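Glutathione S-transferase (Legionella pneumophila subsp. pneumophila str. Philadelphia 1, PDB 3NIV) probably works as a zeta-class glutathione transferase with maleylacetoacetate isomerase activity. Local coordinates at residues Ala100-Ala104 / Cys105-Pro109; Gln129-Glu132 / Trp133-Trp137. All blocks are in the same frame, centred on the assembly; numbering follows the deposited sequence.

In the fold
Both contacts are local ones, formed between neighbouring turns in the all-helical C-terminal half of the glutathione transferase fold, and both reach the second subunit. Contact 1 is buried, lying where helix 90-106 passes into helix 108-111; there small and aliphatic side chains surround an irregular backbone, and Cys105 and Asp106 turn to the dimer partner. Contact 2 is a regular turn of helix 127-149, farther from the centre of the chain and only partly buried, where two tryptophans, a tyrosine and two histidines predominate. The two centres are about 15 Å apart, and Met107 CE packs 3.9 Å from Trp137 O, so the bend of contact 1 rests against the end of contact 2.

Contact 1: residues Ala100-Ala104 / Cys105-Pro109; sequences ALIVA and CDMHP
Met107, modelled as selenomethionine, lays its side chain obliquely across Val103, one turn earlier, with SE 4.2 Å from Val103 CG2. Its CG stands anti to the carbonyl carbon (chi1 -57°), and the chain then bends at chi3, which leads the methyl end off toward Leu138 and Phe142 of helix 127-149. A long, unbranched and flexible chain suits this place between helix 90-106 and helix 127-149. CG also passes 3.1 Å from Ile102 O, a tight approach. The backbone here departs from the regular helix. Val103 O takes only a weak bond from Met107 N but a straight one from His108 N, five residues on, at 2.8 Å and 177°, so the last turn is widened. Pro109 suits the next position because it has no N-H to offer: its CD and CG lie against Ala104 O, CD at 3.3 Å. Ahead of the bend, Cys105 SG rests 4.3 Å from Leu101 CD2, and Cys105 packs on Cys105 of the second subunit, consistent with the interchain disulfide seen at this residue. Asp106 sets CB 3.1 Å from Ile102 O while OD2 accepts a hydrogen bond from Gln68 of the second subunit. Chemistry thus divides by side: apolar atoms pack beside the bend, held by backbone bonds to Val103 O, whereas Cys105 sulfur and the Asp106 carboxylate face the second subunit.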
loop_
_atom_site.group_PDB
_atom_site.type_symbol
_atom_site.label_atom_id
_atom_site.label_comp_id
_atom_site.label_asym_id
_atom_site.label_seq_id
_atom_site.Cartn_x
_atom_site.Cartn_y
_atom_site.Cartn_z
ATOM N N ALA A 100 2.966 7.127 -4.865
ATOM C CA ALA A 100 1.897 7.132 -3.892
ATOM C C ALA A 100 2.075 5.978 -2.895
ATOM O O ALA A 100 1.728 6.105 -1.731
ATOM C CB ALA A 100 0.565 7.039 -4.586
ATOM N N LEU A 101 2.635 4.864 -3.353
ATOM C CA LEU A 101 2.870 3.718 -2.475
ATOM C C LEU A 101 4.012 3.974 -1.496
ATOM O O LEU A 101 3.987 3.516 -0.350
ATOM C CB LEU A 101 3.160 2.464 -3.300
ATOM C CG LEU A 101 1.991 2.042 -4.202
ATOM C CD1 LEU A 101 2.329 0.816 -5.081
ATOM C CD2 LEU A 101 0.733 1.807 -3.375
ATOM N N ILE A 102 5.021 4.704 -1.954
ATOM C CA ILE A 102 6.107 5.088 -1.070
ATOM C C ILE A 102 5.545 5.732 0.202
ATOM O O ILE A 102 6.050 5.520 1.294
ATOM C CB ILE A 102 7.033 6.072 -1.749
ATOM C CG1 ILE A 102 7.879 5.352 -2.799
ATOM C CG2 ILE A 102 7.894 6.810 -0.702
ATOM C CD1 ILE A 102 8.949 6.226 -3.446
ATOM N N VAL A 103 4.486 6.513 0.045
ATOM C CA VAL A 103 3.888 7.214 1.168
ATOM C C VAL A 103 2.986 6.268 1.917
ATOM O O VAL A 103 3.082 6.123 3.121
ATOM C CB VAL A 103 3.023 8.394 0.686
ATOM C CG1 VAL A 103 2.066 8.841 1.778
ATOM C CG2 VAL A 103 3.898 9.541 0.177
ATOM N N ALA A 104 2.114 5.607 1.172
ATOM C CA ALA A 104 1.094 4.763 1.753
ATOM C C ALA A 104 1.599 3.395 2.225
ATOM O O ALA A 104 0.905 2.722 2.971
ATOM C CB ALA A 104 -0.051 4.601 0.774
ATOM N N CYS A 105 2.791 2.987 1.805
ATOM C CA CYS A 105 3.330 1.678 2.204
ATOM C C CYS A 105 4.615 1.791 2.999
ATOM O O CYS A 105 4.836 1.035 3.939
ATOM C CB CYS A 105 3.607 0.791 0.984
ATOM S SG CYS A 105 2.153 0.001 0.274
ATOM N N ASP A 106 5.471 2.727 2.601
ATOM C CA ASP A 106 6.801 2.838 3.186
ATOM C C ASP A 106 6.895 3.944 4.212
ATOM O O ASP A 106 7.973 4.193 4.740
ATOM C CB ASP A 106 7.858 3.091 2.103
ATOM C CG ASP A 106 7.946 1.958 1.086
ATOM O OD1 ASP A 106 7.265 0.920 1.269
ATOM O OD2 ASP A 106 8.700 2.118 0.098
HETATM N N MSE A 107 5.789 4.628 4.481
HETATM C CA MSE A 107 5.834 5.748 5.425
HETATM C C MSE A 107 4.673 5.725 6.416
HETATM O O MSE A 107 4.870 5.520 7.616
HETATM C CB MSE A 107 5.844 7.094 4.704
HETATM C CG MSE A 107 6.971 7.311 3.690
HETATM SE SE MSE A 107 6.968 9.185 2.984
HETATM C CE MSE A 107 7.014 10.093 4.712
ATOM N N HIS A 108 3.461 5.943 5.921
ATOM C CA HIS A 108 2.332 6.047 6.824
ATOM C C HIS A 108 2.173 4.858 7.778
ATOM O O HIS A 108 2.007 5.060 8.971
ATOM C CB HIS A 108 1.028 6.326 6.090
ATOM C CG HIS A 108 -0.057 6.818 6.998
ATOM N ND1 HIS A 108 0.179 7.741 7.998
ATOM C CD2 HIS A 108 -1.377 6.519 7.064
ATOM C CE1 HIS A 108 -0.948 7.981 8.646
ATOM N NE2 HIS A 108 -1.909 7.262 8.091
ATOM N N PRO A 109 2.227 3.619 7.257
ATOM C CA PRO A 109 2.023 2.466 8.148
ATOM C C PRO A 109 2.901 2.501 9.393
ATOM O O PRO A 109 2.423 2.173 10.483
ATOM C CB PRO A 109 2.401 1.271 7.272
ATOM C CG PRO A 109 2.134 1.743 5.878
ATOM C CD PRO A 109 2.411 3.216 5.849
#

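Contact 2: residues Gln129-Glu132 / Trp133-Trp137; sequences QVLE and WYHHW
Trp133 gives its backbone N-H to Gln129 O at 3.0 Å, almost linearly (177°), the first of four successive i to i+4 bonds across the contact. Its indole, with CG anti to the backbone N (chi1 170°), swings away from the preceding turn to pack on Val115, Leu116 and Leu119 of helix 113-123, and NE1 is satisfied by Leu110 O; a large ring with one N-H fits such a largely apolar groove. Tyr134 follows with a bond from N to Val130 O of 2.9 Å, its ring stacked on Phe181. Next, His135 bonds from N to Leu131 O and lies alongside the Leu131 side chain, both pointing the same way, with Leu131 CD1 3.5 Å from NE2. That nitrogen donates to Phe181 O, fixing the imidazole's rotation, while Phe183 meets the ring edge-to-face; histidine serves here as both polar donor and flat packing group. His136 closes a more bent bond from N to Glu132 O (136°) on the side facing the second subunit, whose Arg118 packs against Glu132, Trp133 and His136. Trp137 then brings NE1 over the centre of the Trp133 ring, 3.3 Å above its plane, so the two indoles are set edge to face. This is a regular alpha-helical turn whose rings join helix 127-149 to helices 108-111 and 113-123 and to the second subunit, in the helical C-terminal domain of glutathione transferases.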
loop_
_atom_site.group_PDB
_atom_site.type_symbol
_atom_site.label_atom_id
_atom_site.label_comp_id
_atom_site.label_asym_id
_atom_site.label_seq_id
_atom_site.Cartn_x
_atom_site.Cartn_y
_atom_site.Cartn_z
ATOM N N GLN A 129 11.759 9.576 21.943
ATOM C CA GLN A 129 11.891 8.321 21.224
ATOM C C GLN A 129 10.828 8.184 20.136
ATOM O O GLN A 129 11.142 7.879 18.988
ATOM C CB GLN A 129 11.846 7.147 22.192
ATOM C CG GLN A 129 12.896 7.250 23.290
ATOM C CD GLN A 129 12.892 6.059 24.240
ATOM O OE1 GLN A 129 11.839 5.601 24.678
ATOM N NE2 GLN A 129 14.076 5.558 24.563
ATOM N N VAL A 130 9.571 8.422 20.481
ATOM C CA VAL A 130 8.538 8.367 19.463
ATOM C C VAL A 130 8.839 9.356 18.334
ATOM O O VAL A 130 8.618 9.051 17.161
ATOM C CB VAL A 130 7.135 8.600 20.046
ATOM C CG1 VAL A 130 6.093 8.626 18.931
ATOM C CG2 VAL A 130 6.803 7.511 21.051
ATOM N N LEU A 131 9.361 10.528 18.683
ATOM C CA LEU A 131 9.696 11.535 17.682
ATOM C C LEU A 131 10.849 11.123 16.777
ATOM O O LEU A 131 10.846 11.408 15.576
ATOM C CB LEU A 131 10.042 12.862 18.350
ATOM C CG LEU A 131 8.884 13.847 18.429
ATOM C CD1 LEU A 131 8.433 14.236 17.013
ATOM C CD2 LEU A 131 7.740 13.242 19.249
ATOM N N GLU A 132 11.849 10.475 17.355
ATOM C CA GLU A 132 12.995 10.037 16.574
ATOM C C GLU A 132 12.597 8.948 15.568
ATOM O O GLU A 132 12.987 8.990 14.402
ATOM C CB GLU A 132 14.097 9.538 17.501
ATOM C CG GLU A 132 15.412 9.309 16.799
ATOM C CD GLU A 132 16.580 9.302 17.759
ATOM O OE1 GLU A 132 17.560 8.582 17.468
ATOM O OE2 GLU A 132 16.515 10.011 18.797
ATOM N N TRP A 133 11.814 7.982 16.039
ATOM C CA TRP A 133 11.213 6.968 15.190
ATOM C C TRP A 133 10.428 7.644 14.075
ATOM O O TRP A 133 10.679 7.424 12.879
ATOM C CB TRP A 133 10.285 6.091 16.046
ATOM C CG TRP A 133 9.379 5.113 15.322
ATOM C CD1 TRP A 133 8.132 5.358 14.832
ATOM C CD2 TRP A 133 9.637 3.720 15.077
ATOM N NE1 TRP A 133 7.603 4.211 14.275
ATOM C CE2 TRP A 133 8.507 3.193 14.421
ATOM C CE3 TRP A 133 10.714 2.870 15.352
ATOM C CZ2 TRP A 133 8.425 1.857 14.025
ATOM C CZ3 TRP A 133 10.635 1.543 14.957
ATOM C CH2 TRP A 133 9.495 1.050 14.297
ATOM N N TYR A 134 9.478 8.472 14.485
ATOM C CA TYR A 134 8.547 9.105 13.570
ATOM C C TYR A 134 9.278 9.911 12.498
ATOM O O TYR A 134 8.919 9.873 11.316
ATOM C CB TYR A 134 7.598 9.996 14.353
ATOM C CG TYR A 134 6.361 10.373 13.595
ATOM C CD1 TYR A 134 6.437 11.166 12.459
ATOM C CD2 TYR A 134 5.116 9.957 14.022
ATOM C CE1 TYR A 134 5.300 11.520 11.761
ATOM C CE2 TYR A 134 3.974 10.313 13.336
ATOM C CZ TYR A 134 4.071 11.089 12.201
ATOM O OH TYR A 134 2.939 11.433 11.505
ATOM N N HIS A 135 10.312 10.625 12.921
ATOM C CA HIS A 135 11.095 11.465 12.023
ATOM C C HIS A 135 11.966 10.614 11.108
ATOM O O HIS A 135 12.289 11.011 9.977
ATOM C CB HIS A 135 11.958 12.438 12.838
ATOM C CG HIS A 135 11.220 13.654 13.314
ATOM N ND1 HIS A 135 11.862 14.797 13.747
ATOM C CD2 HIS A 135 9.893 13.915 13.398
ATOM C CE1 HIS A 135 10.965 15.700 14.095
ATOM N NE2 HIS A 135 9.763 15.194 13.893
ATOM N N HIS A 136 12.347 9.441 11.602
ATOM C CA HIS A 136 13.174 8.529 10.818
ATOM C C HIS A 136 12.492 8.085 9.524
ATOM O O HIS A 136 13.106 8.065 8.463
ATOM C CB HIS A 136 13.555 7.297 11.635
ATOM C CG HIS A 136 14.252 6.252 10.829
ATOM N ND1 HIS A 136 15.406 6.511 10.121
ATOM C CD2 HIS A 136 13.949 4.953 10.594
ATOM C CE1 HIS A 136 15.788 5.416 9.491
ATOM N NE2 HIS A 136 14.924 4.456 9.763
ATOM N N TRP A 137 11.217 7.732 9.616
ATOM C CA TRP A 137 10.515 7.238 8.444
ATOM C C TRP A 137 10.135 8.399 7.552
ATOM O O TRP A 137 9.992 8.233 6.337
ATOM C CB TRP A 137 9.307 6.371 8.824
ATOM C CG TRP A 137 9.695 5.266 9.749
ATOM C CD1 TRP A 137 9.255 5.074 11.016
ATOM C CD2 TRP A 137 10.643 4.224 9.493
ATOM N NE1 TRP A 137 9.848 3.976 11.563
ATOM C CE2 TRP A 137 10.709 3.432 10.655
ATOM C CE3 TRP A 137 11.432 3.875 8.388
ATOM C CZ2 TRP A 137 11.528 2.314 10.751
ATOM C CZ3 TRP A 137 12.250 2.773 8.484
ATOM C CH2 TRP A 137 12.296 2.004 9.659
#